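Local atomic coordinates of separin (Saccharomyces cerevisiae, PDB entry 5U1T), a protein that cleaves the Scc1 (Mcd1) subunit of cohesin at the onset of anaphase as a caspase-like cysteine protease, and is held inactive by securin for most of the cell cycle. Residues F603-V608 against S639-Y644; L615-F620 against S784-L789; E626-I631 against P643-Y648; Y648-Y653 against L663-Q668. All blocks are in the same frame, centred on the assembly; numbering follows the deposited sequence.

Contact 1. Residues F603-V608 against S639-Y644; sequences FEMDFV and SSIVPY
S640 OG meets the sulfur of M605, 3.6 Å from SD. On the same helix, though outside the contact, OE1 of E604 is gripped by the hydroxyls of Y638 and Y585 while its OE2 is hydrogen-bonded to W589 NE1. A carboxylate suits that buried place, because both of its oxygens find partners and tie helix 602-617 to the short helix 635-638 that precedes S639 and to helix 578-590, which carries Y585 and W589. The setting is the all-helical region of separase, where the turn 639-641 that enters helix 642-655 packs against one side of helix 602-617. The contact itself is mostly apolar. M605 holds CG anti to its carbonyl carbon (chi1 -64°) and then bends at chi2 (-63°), which turns the sulfur toward the turn. There SD also has I641 CD1 at 3.8 Å, so the flexible thioether bridges a hydroxyl at the surface and a buried methyl. I641 is stretched out at its end, CD1 anti to CA (chi2 -176°), and this pushes the methyl between M605 and V608. F603 and F607 sit on another side of the same helix, against helix 557-572, and both also pack on a chain of another protein. The branched V608 offers I641 CD1 two carbons, CB at 3.4 Å and CG1 at 3.5 Å.

Contact 2. Residues L615-F620 against S784-L789; sequences LNFNNF and SRLALL
F617 holds CG anti to its backbone N (chi1 170°), and L786 turns its CG anti to the carbonyl carbon (chi1 -60°); together these torsions bring a branch of the leucine over the ring's face. F617 lies near the C-terminal end of helix 602-617, which is finished by a Schellman motif: N619, with positive phi, is the C-prime residue, and F620 N reaches back to L615 O. The aromatic ring projects from this region onto helix 782-805. L786 CD2 stands over one face as a CH-pi contact, 3.6 Å from the ring centroid and 14° off the normal. L786 CB lies 3.5 Å from CD2 of F617, so the leucine covers the ring from its root as well as from one branch. A wide, flat, apolar group suits this buried place, which I830 of helix 829-845 also lines. If an alanine stood at F617, the CH-pi contact would go, and L786 and L789 would probably be left facing a gap between the helices. L789 adds its share from another direction, and it also packs on an apolar side chain of a different protein. Its CB lies at the ring edge, near the plane, 4.0 Å from F617 CE2.

Contact 3. Residues E626-I631 against P643-Y648; sequences ELSLCI and PYADNY
S628 makes the polar part of this contact: its OG donates a hydrogen bond of 3.1 Å to A645 O. The donor lies in the carbonyl plane, on a lone pair, with a C=O...donor angle of 114°. Serine fits here because its short side chain can reach the backbone of a close neighbour and donate a hydrogen bond to the carbonyl oxygen of a buried residue. With an alanine in place of S628, A645 O would probably lose its donor from the facing helix, and the two helices the one polar tie between these segments.

This is a close antiparallel pairing within the all-helical region: segments 626-631 and 643-648, of helices 621-633 and 642-655, run at 145° to each other, their axes 8.7 Å apart at closest. Small residues face each other at the nearest point, where the CA atoms of S628 and A645 are only 4.6 Å apart.

The van der Waals part belongs mainly to A645 and I631. A645 CB, too small to hold the backbones apart, lies against S628 O and meets CG2 of I631 at 3.8 Å. I631 directs that methyl anti to its own backbone N, while other atoms of the residue reach V608 of helix 602-617. Y648 CB adds a looser approach, 4.2 Å from S628 OG. Among charged groups, D646 forms a salt bridge through OD1 with NZ of K632, just beyond the segment.

Contact 4. Residues Y648-Y653 against L663-Q668; sequences YLLEAY and LMMKNQ
M665 starts its path toward L650 at CB, which lies 3.6 Å from L650 CD1. CG, the next atom, rests on the same leucine, 3.8 Å from L650 CB, and the two side chains run past each other in opposite directions. The chain then bends at chi2 (65°), and this brings the sulfur across to L649. SD stands 4.1 Å from L649 CD2, with the two side chains nearly at right angles. A second bend, at chi3, carries the terminal methyl on to Y653. CE meets that ring at its edge, in the plane, 3.4 Å from Y653 CE2. A methionine suits the place because its unbranched, flexible chain can follow a curved course over three residues of one helix surface. L650 holds CG anti to its backbone N (chi1 -176°), which carries the branch to where CD1 reaches both CB and CG of M665; beyond M665 it packs on A662 and L669 of the facing helix. L649 turns its other contacts to I625 and L629 of helix 621-633. On the second helix the charge of K666 is directed elsewhere: it makes a cation-pi contact with W696, and its NZ is hydrogen-bonded to L695 O. The segments run at 147° to each other, their axes 9.7 Å apart, and only a short turn joins helix 642-655 to helix 659-672: an antiparallel alpha-alpha hairpin of the helical region.

Overall arrangement
Contact 1 uses the turn that enters helix 642-655, contacts 3 and 4 successive parts of that helix, and the partners are helices 602-617, 621-633 and 659-672 in turn. I631 joins contacts 1 and 3, whose centres are about 9 Å apart: its CD1 lies 3.5 Å from V608 CG1 and its CG2 3.6 Å from I641 CG2. Contacts 3 and 4 share Y648, and L629 meets L649 between them. Contact 2 works at the far end of helix 602-617, its centre about 17 Å from that of contact 1; its long loop encloses contacts 3 and 4, and N616 packs on both Y648 and E651. All four lie away from C1497, the probable catalytic cysteine.

Contact 1. Residues F603-V608 against S639-Y644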
loop_
_atom_site.group_PDB
_atom_site.type_symbol
_atom_site.label_atom_id
_atom_site.label_comp_id
_atom_site.label_asym_id
_atom_site.label_seq_id
_atom_site.Cartn_x
_atom_site.Cartn_y
_atom_site.Cartn_z
ATOM N N PHE A 603 -4.775 20.243 13.537
ATOM C CA PHE A 603 -5.952 19.407 13.427
ATOM C C PHE A 603 -6.438 19.399 11.968
ATOM O O PHE A 603 -6.859 18.372 11.437
ATOM C CB PHE A 603 -7.021 19.926 14.373
ATOM C CG PHE A 603 -8.271 19.127 14.399
ATOM C CD1 PHE A 603 -8.295 17.863 14.969
ATOM C CD2 PHE A 603 -9.453 19.661 13.913
ATOM C CE1 PHE A 603 -9.463 17.145 15.047
ATOM C CE2 PHE A 603 -10.627 18.934 13.972
ATOM C CZ PHE A 603 -10.626 17.673 14.549
ATOM N N GLU A 604 -6.370 20.551 11.316
ATOM C CA GLU A 604 -6.822 20.625 9.943
ATOM C C GLU A 604 -5.768 20.074 8.964
ATOM O O GLU A 604 -6.118 19.347 8.038
ATOM C CB GLU A 604 -7.197 22.050 9.572
ATOM C CG GLU A 604 -7.847 22.114 8.225
ATOM C CD GLU A 604 -8.058 23.517 7.766
ATOM O OE1 GLU A 604 -8.021 23.742 6.547
ATOM O OE2 GLU A 604 -8.247 24.408 8.625
ATOM N N MET A 605 -4.498 20.419 9.189
ATOM C CA MET A 605 -3.360 19.851 8.462
ATOM C C MET A 605 -3.390 18.330 8.383
ATOM O O MET A 605 -3.249 17.748 7.311
ATOM C CB MET A 605 -2.037 20.269 9.111
ATOM C CG MET A 605 -1.761 21.755 9.070
ATOM S SD MET A 605 -1.621 22.253 7.349
ATOM C CE MET A 605 -3.217 23.050 7.045
ATOM N N ASP A 606 -3.543 17.698 9.536
ATOM C CA ASP A 606 -3.590 16.252 9.616
ATOM C C ASP A 606 -4.816 15.728 8.925
ATOM O O ASP A 606 -4.794 14.636 8.386
ATOM C CB ASP A 606 -3.592 15.776 11.062
ATOM C CG ASP A 606 -2.319 16.124 11.787
ATOM O OD1 ASP A 606 -1.353 16.604 11.130
ATOM O OD2 ASP A 606 -2.289 15.915 13.025
ATOM N N PHE A 607 -5.890 16.514 8.968
ATOM C CA PHE A 607 -7.149 16.124 8.347
ATOM C C PHE A 607 -6.999 16.013 6.829
ATOM O O PHE A 607 -7.386 15.008 6.220
ATOM C CB PHE A 607 -8.253 17.123 8.686
ATOM C CG PHE A 607 -9.437 17.037 7.775
ATOM C CD1 PHE A 607 -10.266 15.926 7.795
ATOM C CD2 PHE A 607 -9.719 18.066 6.883
ATOM C CE1 PHE A 607 -11.354 15.838 6.941
ATOM C CE2 PHE A 607 -10.810 17.985 6.032
ATOM C CZ PHE A 607 -11.628 16.865 6.064
ATOM N N VAL A 608 -6.433 17.066 6.247
ATOM C CA VAL A 608 -6.225 17.173 4.820
ATOM C C VAL A 608 -5.349 16.038 4.314
ATOM O O VAL A 608 -5.666 15.424 3.291
ATOM C CB VAL A 608 -5.582 18.498 4.461
ATOM C CG1 VAL A 608 -5.351 18.591 2.982
ATOM C CG2 VAL A 608 -6.447 19.616 4.913
ATOM N N SER A 639 0.949 26.238 2.830
ATOM C CA SER A 639 2.237 25.993 2.196
ATOM C C SER A 639 2.916 24.765 2.778
ATOM O O SER A 639 3.631 24.059 2.063
ATOM C CB SER A 639 3.159 27.207 2.336
ATOM O OG SER A 639 4.013 27.070 3.466
ATOM N N SER A 640 2.685 24.504 4.062
ATOM C CA SER A 640 3.347 23.394 4.755
ATOM C C SER A 640 2.847 22.045 4.256
ATOM O O SER A 640 3.526 21.024 4.359
ATOM C CB SER A 640 3.136 23.498 6.279
ATOM O OG SER A 640 1.895 22.938 6.701
ATOM N N ILE A 641 1.648 22.057 3.702
ATOM C CA ILE A 641 0.970 20.831 3.333
ATOM C C ILE A 641 1.060 20.578 1.824
ATOM O O ILE A 641 0.823 19.468 1.366
ATOM C CB ILE A 641 -0.485 20.903 3.778
ATOM C CG1 ILE A 641 -0.958 19.578 4.301
ATOM C CG2 ILE A 641 -1.399 21.379 2.658
ATOM C CD1 ILE A 641 -2.401 19.655 4.631
ATOM N N VAL A 642 1.421 21.616 1.066
ATOM C CA VAL A 642 1.517 21.563 -0.394
ATOM C C VAL A 642 2.419 20.435 -0.953
ATOM O O VAL A 642 2.148 19.919 -2.038
ATOM C CB VAL A 642 1.997 22.933 -0.950
ATOM C CG1 VAL A 642 2.340 22.846 -2.431
ATOM C CG2 VAL A 642 0.932 23.985 -0.730
ATOM N N PRO A 643 3.486 20.044 -0.230
ATOM C CA PRO A 643 4.148 18.793 -0.637
ATOM C C PRO A 643 3.191 17.602 -0.771
ATOM O O PRO A 643 3.414 16.711 -1.602
ATOM C CB PRO A 643 5.148 18.542 0.500
ATOM C CG PRO A 643 5.520 19.916 0.954
ATOM C CD PRO A 643 4.286 20.784 0.768
ATOM N N TYR A 644 2.142 17.574 0.043
ATOM C CA TYR A 644 1.188 16.482 -0.037
ATOM C C TYR A 644 0.251 16.682 -1.205
ATOM O O TYR A 644 -0.136 15.717 -1.867
ATOM C CB TYR A 644 0.381 16.345 1.246
ATOM C CG TYR A 644 1.163 15.773 2.394
ATOM C CD1 TYR A 644 1.970 16.592 3.177
ATOM C CD2 TYR A 644 1.083 14.430 2.708
ATOM C CE1 TYR A 644 2.681 16.086 4.229
ATOM C CE2 TYR A 644 1.787 13.915 3.758
ATOM C CZ TYR A 644 2.585 14.749 4.520
ATOM O OH TYR A 644 3.295 14.247 5.588
#

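Contact 2. Residues L615-F620 against S784-L789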
loop_
_atom_site.group_PDB
_atom_site.type_symbol
_atom_site.label_atom_id
_atom_site.label_comp_id
_atom_site.label_asym_id
_atom_site.label_seq_id
_atom_site.Cartn_x
_atom_site.Cartn_y
_atom_site.Cartn_z
ATOM N N LEU A 615 -9.016 9.667 -0.305
ATOM C CA LEU A 615 -9.513 9.885 -1.651
ATOM C C LEU A 615 -8.736 9.000 -2.639
ATOM O O LEU A 615 -9.304 8.259 -3.442
ATOM C CB LEU A 615 -9.387 11.356 -2.059
ATOM C CG LEU A 615 -10.388 12.364 -1.503
ATOM C CD1 LEU A 615 -10.018 13.736 -2.016
ATOM C CD2 LEU A 615 -11.824 12.024 -1.857
ATOM N N ASN A 616 -7.419 9.095 -2.554
ATOM C CA ASN A 616 -6.523 8.331 -3.386
ATOM C C ASN A 616 -6.691 6.815 -3.259
ATOM O O ASN A 616 -6.684 6.095 -4.246
ATOM C CB ASN A 616 -5.102 8.725 -3.040
ATOM C CG ASN A 616 -4.092 7.827 -3.665
ATOM O OD1 ASN A 616 -3.889 6.687 -3.225
ATOM N ND2 ASN A 616 -3.418 8.339 -4.684
ATOM N N PHE A 617 -6.833 6.328 -2.041
ATOM C CA PHE A 617 -7.016 4.908 -1.815
ATOM C C PHE A 617 -8.359 4.426 -2.373
ATOM O O PHE A 617 -8.515 3.243 -2.673
ATOM C CB PHE A 617 -6.880 4.627 -0.320
ATOM C CG PHE A 617 -7.279 3.236 0.110
ATOM C CD1 PHE A 617 -8.594 2.957 0.484
ATOM C CD2 PHE A 617 -6.334 2.239 0.221
ATOM C CE1 PHE A 617 -8.959 1.701 0.921
ATOM C CE2 PHE A 617 -6.693 0.982 0.659
ATOM C CZ PHE A 617 -8.017 0.707 0.998
ATOM N N ASN A 618 -9.321 5.334 -2.525
ATOM C CA ASN A 618 -10.619 4.961 -3.087
ATOM C C ASN A 618 -10.770 5.401 -4.534
ATOM O O ASN A 618 -11.848 5.269 -5.121
ATOM C CB ASN A 618 -11.760 5.531 -2.256
ATOM C CG ASN A 618 -12.021 4.718 -1.016
ATOM O OD1 ASN A 618 -11.868 5.205 0.110
ATOM N ND2 ASN A 618 -12.401 3.459 -1.205
ATOM N N ASN A 619 -9.670 5.901 -5.091
ATOM C CA ASN A 619 -9.594 6.326 -6.478
ATOM C C ASN A 619 -10.661 7.388 -6.780
ATOM O O ASN A 619 -11.387 7.299 -7.751
ATOM C CB ASN A 619 -9.725 5.118 -7.434
ATOM C CG ASN A 619 -8.828 3.929 -7.034
ATOM O OD1 ASN A 619 -7.596 3.987 -7.153
ATOM N ND2 ASN A 619 -9.452 2.841 -6.569
ATOM N N PHE A 620 -10.759 8.400 -5.932
ATOM C CA PHE A 620 -11.686 9.499 -6.181
ATOM C C PHE A 620 -10.912 10.553 -6.944
ATOM O O PHE A 620 -10.924 11.725 -6.570
ATOM C CB PHE A 620 -12.241 10.088 -4.882
ATOM C CG PHE A 620 -13.361 9.305 -4.263
ATOM C CD1 PHE A 620 -13.461 7.934 -4.414
ATOM C CD2 PHE A 620 -14.322 9.950 -3.503
ATOM C CE1 PHE A 620 -14.503 7.223 -3.814
ATOM C CE2 PHE A 620 -15.359 9.238 -2.907
ATOM C CZ PHE A 620 -15.446 7.876 -3.064
ATOM N N SER A 784 -0.713 4.101 6.746
ATOM C CA SER A 784 0.165 3.012 6.386
ATOM C C SER A 784 -0.592 1.699 6.163
ATOM O O SER A 784 -0.163 0.870 5.381
ATOM C CB SER A 784 1.232 2.838 7.459
ATOM O OG SER A 784 2.308 3.707 7.184
ATOM N N ARG A 785 -1.716 1.503 6.843
ATOM C CA ARG A 785 -2.465 0.269 6.668
ATOM C C ARG A 785 -3.061 0.238 5.261
ATOM O O ARG A 785 -3.080 -0.801 4.605
ATOM C CB ARG A 785 -3.555 0.128 7.732
ATOM C CG ARG A 785 -4.303 -1.170 7.645
ATOM C CD ARG A 785 -5.373 -1.253 8.680
ATOM N NE ARG A 785 -6.378 -0.218 8.529
ATOM C CZ ARG A 785 -7.553 -0.400 7.938
ATOM N NH1 ARG A 785 -8.413 0.601 7.848
ATOM N NH2 ARG A 785 -7.876 -1.580 7.431
ATOM N N LEU A 786 -3.532 1.393 4.800
ATOM C CA LEU A 786 -4.118 1.500 3.485
ATOM C C LEU A 786 -3.029 1.356 2.443
ATOM O O LEU A 786 -3.243 0.739 1.410
ATOM C CB LEU A 786 -4.857 2.836 3.316
ATOM C CG LEU A 786 -6.011 3.130 4.272
ATOM C CD1 LEU A 786 -6.547 4.536 4.052
ATOM C CD2 LEU A 786 -7.122 2.091 4.176
ATOM N N ALA A 787 -1.860 1.926 2.719
ATOM C CA ALA A 787 -0.727 1.835 1.799
ATOM C C ALA A 787 -0.402 0.374 1.534
ATOM O O ALA A 787 -0.251 -0.045 0.391
ATOM C CB ALA A 787 0.485 2.540 2.364
ATOM N N LEU A 788 -0.320 -0.384 2.623
ATOM C CA LEU A 788 0.022 -1.792 2.626
ATOM C C LEU A 788 -1.065 -2.653 1.990
ATOM O O LEU A 788 -0.780 -3.703 1.433
ATOM C CB LEU A 788 0.275 -2.243 4.058
ATOM C CG LEU A 788 0.731 -3.678 4.223
ATOM C CD1 LEU A 788 2.003 -3.872 3.430
ATOM C CD2 LEU A 788 0.963 -3.934 5.693
ATOM N N LEU A 789 -2.317 -2.215 2.095
ATOM C CA LEU A 789 -3.416 -2.905 1.451
ATOM C C LEU A 789 -3.282 -2.789 -0.059
ATOM O O LEU A 789 -3.374 -3.776 -0.780
ATOM C CB LEU A 789 -4.747 -2.337 1.922
ATOM C CG LEU A 789 -5.224 -2.940 3.239
ATOM C CD1 LEU A 789 -6.525 -2.294 3.693
ATOM C CD2 LEU A 789 -5.393 -4.452 3.095
#

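Contact 3. Residues E626-I631 against P643-Y648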
loop_
_atom_site.group_PDB
_atom_site.type_symbol
_atom_site.label_atom_id
_atom_site.label_comp_id
_atom_site.label_asym_id
_atom_site.label_seq_id
_atom_site.Cartn_x
_atom_site.Cartn_y
_atom_site.Cartn_z
ATOM N N GLU A 626 -9.092 18.230 -7.822
ATOM C CA GLU A 626 -9.691 19.512 -7.523
ATOM C C GLU A 626 -9.262 20.022 -6.137
ATOM O O GLU A 626 -8.915 21.202 -5.968
ATOM C CB GLU A 626 -11.202 19.415 -7.616
ATOM C CG GLU A 626 -11.867 20.690 -7.203
ATOM C CD GLU A 626 -13.328 20.487 -6.945
ATOM O OE1 GLU A 626 -13.819 19.384 -7.311
ATOM O OE2 GLU A 626 -13.961 21.416 -6.383
ATOM N N LEU A 627 -9.275 19.113 -5.164
ATOM C CA LEU A 627 -8.763 19.374 -3.834
ATOM C C LEU A 627 -7.317 19.824 -3.895
ATOM O O LEU A 627 -6.994 20.914 -3.409
ATOM C CB LEU A 627 -8.891 18.135 -2.942
ATOM C CG LEU A 627 -8.337 18.234 -1.516
ATOM C CD1 LEU A 627 -8.745 19.542 -0.836
ATOM C CD2 LEU A 627 -8.818 17.076 -0.707
ATOM N N SER A 628 -6.450 18.997 -4.472
ATOM C CA SER A 628 -5.017 19.302 -4.540
ATOM C C SER A 628 -4.734 20.649 -5.179
ATOM O O SER A 628 -3.909 21.419 -4.683
ATOM C CB SER A 628 -4.266 18.222 -5.318
ATOM O OG SER A 628 -3.899 17.161 -4.461
ATOM N N LEU A 629 -5.410 20.921 -6.290
ATOM C CA LEU A 629 -5.212 22.182 -6.986
ATOM C C LEU A 629 -5.635 23.315 -6.067
ATOM O O LEU A 629 -4.934 24.314 -5.929
ATOM C CB LEU A 629 -5.995 22.230 -8.302
ATOM C CG LEU A 629 -5.566 21.336 -9.477
ATOM C CD1 LEU A 629 -6.401 21.666 -10.690
ATOM C CD2 LEU A 629 -4.078 21.457 -9.780
ATOM N N CYS A 630 -6.774 23.137 -5.416
ATOM C CA CYS A 630 -7.292 24.171 -4.546
ATOM C C CYS A 630 -6.332 24.478 -3.373
ATOM O O CYS A 630 -6.094 25.638 -3.050
ATOM C CB CYS A 630 -8.667 23.766 -4.035
ATOM S SG CYS A 630 -9.373 25.023 -2.996
ATOM N N ILE A 631 -5.781 23.433 -2.757
ATOM C CA ILE A 631 -4.745 23.576 -1.733
ATOM C C ILE A 631 -3.552 24.374 -2.240
ATOM O O ILE A 631 -3.144 25.368 -1.631
ATOM C CB ILE A 631 -4.239 22.206 -1.247
ATOM C CG1 ILE A 631 -5.339 21.472 -0.475
ATOM C CG2 ILE A 631 -2.966 22.358 -0.424
ATOM C CD1 ILE A 631 -5.043 20.029 -0.248
ATOM N N PRO A 643 3.486 20.044 -0.230
ATOM C CA PRO A 643 4.148 18.793 -0.637
ATOM C C PRO A 643 3.191 17.602 -0.771
ATOM O O PRO A 643 3.414 16.711 -1.602
ATOM C CB PRO A 643 5.148 18.542 0.500
ATOM C CG PRO A 643 5.520 19.916 0.954
ATOM C CD PRO A 643 4.286 20.784 0.768
ATOM N N TYR A 644 2.142 17.574 0.043
ATOM C CA TYR A 644 1.188 16.482 -0.037
ATOM C C TYR A 644 0.251 16.682 -1.205
ATOM O O TYR A 644 -0.136 15.717 -1.867
ATOM C CB TYR A 644 0.381 16.345 1.246
ATOM C CG TYR A 644 1.163 15.773 2.394
ATOM C CD1 TYR A 644 1.970 16.592 3.177
ATOM C CD2 TYR A 644 1.083 14.430 2.708
ATOM C CE1 TYR A 644 2.681 16.086 4.229
ATOM C CE2 TYR A 644 1.787 13.915 3.758
ATOM C CZ TYR A 644 2.585 14.749 4.520
ATOM O OH TYR A 644 3.295 14.247 5.588
ATOM N N ALA A 645 -0.127 17.928 -1.456
ATOM C CA ALA A 645 -0.996 18.187 -2.580
ATOM C C ALA A 645 -0.246 17.810 -3.856
ATOM O O ALA A 645 -0.823 17.208 -4.744
ATOM C CB ALA A 645 -1.443 19.624 -2.599
ATOM N N ASP A 646 1.047 18.120 -3.925
ATOM C CA ASP A 646 1.833 17.859 -5.129
ATOM C C ASP A 646 1.984 16.358 -5.394
ATOM O O ASP A 646 1.703 15.904 -6.500
ATOM C CB ASP A 646 3.210 18.532 -5.044
ATOM C CG ASP A 646 3.176 19.992 -5.508
ATOM O OD1 ASP A 646 2.162 20.380 -6.125
ATOM O OD2 ASP A 646 4.144 20.759 -5.271
ATOM N N ASN A 647 2.404 15.592 -4.387
ATOM C CA ASN A 647 2.473 14.138 -4.503
ATOM C C ASN A 647 1.135 13.518 -4.894
ATOM O O ASN A 647 1.083 12.614 -5.736
ATOM C CB ASN A 647 2.960 13.510 -3.186
ATOM C CG ASN A 647 2.712 11.969 -3.109
ATOM O OD1 ASN A 647 1.565 11.506 -3.025
ATOM N ND2 ASN A 647 3.796 11.190 -3.082
ATOM N N TYR A 648 0.052 13.972 -4.275
ATOM C CA TYR A 648 -1.230 13.299 -4.473
ATOM C C TYR A 648 -1.888 13.732 -5.786
ATOM O O TYR A 648 -2.707 12.996 -6.345
ATOM C CB TYR A 648 -2.166 13.541 -3.282
ATOM C CG TYR A 648 -1.965 12.553 -2.154
ATOM C CD1 TYR A 648 -2.272 11.207 -2.329
ATOM C CD2 TYR A 648 -1.466 12.956 -0.915
ATOM C CE1 TYR A 648 -2.095 10.293 -1.317
ATOM C CE2 TYR A 648 -1.283 12.040 0.116
ATOM C CZ TYR A 648 -1.601 10.712 -0.092
ATOM O OH TYR A 648 -1.438 9.779 0.910
#

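Contact 4. Residues Y648-Y653 against L663-Q668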
loop_
_atom_site.group_PDB
_atom_site.type_symbol
_atom_site.label_atom_id
_atom_site.label_comp_id
_atom_site.label_asym_id
_atom_site.label_seq_id
_atom_site.Cartn_x
_atom_site.Cartn_y
_atom_site.Cartn_z
ATOM N N TYR A 648 0.052 13.972 -4.275
ATOM C CA TYR A 648 -1.230 13.299 -4.473
ATOM C C TYR A 648 -1.888 13.732 -5.786
ATOM O O TYR A 648 -2.707 12.996 -6.345
ATOM C CB TYR A 648 -2.166 13.541 -3.282
ATOM C CG TYR A 648 -1.965 12.553 -2.154
ATOM C CD1 TYR A 648 -2.272 11.207 -2.329
ATOM C CD2 TYR A 648 -1.466 12.956 -0.915
ATOM C CE1 TYR A 648 -2.095 10.293 -1.317
ATOM C CE2 TYR A 648 -1.283 12.040 0.116
ATOM C CZ TYR A 648 -1.601 10.712 -0.092
ATOM O OH TYR A 648 -1.438 9.779 0.910
ATOM N N LEU A 649 -1.519 14.907 -6.282
ATOM C CA LEU A 649 -1.987 15.351 -7.585
ATOM C C LEU A 649 -1.362 14.466 -8.682
ATOM O O LEU A 649 -2.012 14.097 -9.667
ATOM C CB LEU A 649 -1.640 16.823 -7.796
ATOM C CG LEU A 649 -2.047 17.520 -9.091
ATOM C CD1 LEU A 649 -3.539 17.382 -9.371
ATOM C CD2 LEU A 649 -1.649 18.975 -8.995
ATOM N N LEU A 650 -0.091 14.130 -8.473
ATOM C CA LEU A 650 0.675 13.293 -9.381
ATOM C C LEU A 650 0.046 11.901 -9.494
ATOM O O LEU A 650 -0.196 11.412 -10.596
ATOM C CB LEU A 650 2.136 13.199 -8.911
ATOM C CG LEU A 650 3.107 12.429 -9.808
ATOM C CD1 LEU A 650 2.811 12.741 -11.271
ATOM C CD2 LEU A 650 4.571 12.727 -9.466
ATOM N N GLU A 651 -0.232 11.283 -8.350
ATOM C CA GLU A 651 -0.830 9.963 -8.319
ATOM C C GLU A 651 -2.230 9.980 -8.929
ATOM O O GLU A 651 -2.651 8.995 -9.521
ATOM C CB GLU A 651 -0.863 9.430 -6.887
ATOM C CG GLU A 651 0.512 9.367 -6.217
ATOM C CD GLU A 651 1.314 8.113 -6.591
ATOM O OE1 GLU A 651 1.287 7.145 -5.789
ATOM O OE2 GLU A 651 1.972 8.086 -7.674
ATOM N N ALA A 652 -2.940 11.095 -8.819
ATOM C CA ALA A 652 -4.286 11.197 -9.378
ATOM C C ALA A 652 -4.252 11.322 -10.904
ATOM O O ALA A 652 -5.048 10.693 -11.593
ATOM C CB ALA A 652 -5.033 12.371 -8.767
ATOM N N TYR A 653 -3.344 12.140 -11.429
ATOM C CA TYR A 653 -3.123 12.201 -12.870
ATOM C C TYR A 653 -2.822 10.810 -13.436
ATOM O O TYR A 653 -3.432 10.377 -14.419
ATOM C CB TYR A 653 -1.983 13.161 -13.198
ATOM C CG TYR A 653 -2.386 14.610 -13.136
ATOM C CD1 TYR A 653 -3.696 14.989 -13.386
ATOM C CD2 TYR A 653 -1.459 15.601 -12.826
ATOM C CE1 TYR A 653 -4.079 16.318 -13.329
ATOM C CE2 TYR A 653 -1.834 16.941 -12.765
ATOM C CZ TYR A 653 -3.144 17.294 -13.019
ATOM O OH TYR A 653 -3.525 18.614 -12.958
ATOM N N LEU A 663 3.715 14.023 -16.294
ATOM C CA LEU A 663 5.117 14.213 -16.628
ATOM C C LEU A 663 5.554 15.646 -16.319
ATOM O O LEU A 663 6.689 15.865 -15.882
ATOM C CB LEU A 663 5.368 13.842 -18.091
ATOM C CG LEU A 663 5.167 12.354 -18.439
ATOM C CD1 LEU A 663 5.246 12.102 -19.943
ATOM C CD2 LEU A 663 6.164 11.467 -17.693
ATOM N N MET A 664 4.653 16.612 -16.519
ATOM C CA MET A 664 4.917 18.002 -16.143
ATOM C C MET A 664 5.181 18.033 -14.657
ATOM O O MET A 664 6.123 18.666 -14.177
ATOM C CB MET A 664 3.739 18.918 -16.501
ATOM C CG MET A 664 3.512 19.086 -18.013
ATOM S SD MET A 664 1.952 19.897 -18.484
ATOM C CE MET A 664 1.998 21.406 -17.489
ATOM N N MET A 665 4.331 17.315 -13.941
ATOM C CA MET A 665 4.464 17.124 -12.505
ATOM C C MET A 665 5.824 16.527 -12.148
ATOM O O MET A 665 6.526 17.072 -11.302
ATOM C CB MET A 665 3.335 16.219 -12.004
ATOM C CG MET A 665 2.817 16.497 -10.610
ATOM S SD MET A 665 2.026 18.104 -10.465
ATOM C CE MET A 665 1.178 18.257 -12.035
ATOM N N LYS A 666 6.192 15.422 -12.804
ATOM C CA LYS A 666 7.453 14.731 -12.520
ATOM C C LYS A 666 8.645 15.662 -12.545
ATOM O O LYS A 666 9.342 15.805 -11.545
ATOM C CB LYS A 666 7.720 13.593 -13.518
ATOM C CG LYS A 666 9.208 13.123 -13.555
ATOM C CD LYS A 666 9.440 11.972 -14.547
ATOM C CE LYS A 666 10.835 11.340 -14.425
ATOM N NZ LYS A 666 10.916 10.023 -15.166
ATOM N N ASN A 667 8.886 16.289 -13.693
ATOM C CA ASN A 667 10.151 16.977 -13.903
ATOM C C ASN A 667 10.216 18.305 -13.184
ATOM O O ASN A 667 11.310 18.788 -12.906
ATOM C CB ASN A 667 10.422 17.159 -15.395
ATOM C CG ASN A 667 10.739 15.836 -16.086
ATOM O OD1 ASN A 667 9.849 15.170 -16.628
ATOM N ND2 ASN A 667 12.012 15.436 -16.044
ATOM N N GLN A 668 9.063 18.891 -12.868
ATOM C CA GLN A 668 9.067 20.081 -12.028
ATOM C C GLN A 668 9.546 19.681 -10.635
ATOM O O GLN A 668 10.567 20.170 -10.155
ATOM C CB GLN A 668 7.686 20.738 -11.970
ATOM C CG GLN A 668 7.286 21.456 -13.255
ATOM C CD GLN A 668 8.214 22.624 -13.617
ATOM O OE1 GLN A 668 8.485 23.507 -12.792
ATOM N NE2 GLN A 668 8.704 22.628 -14.864
#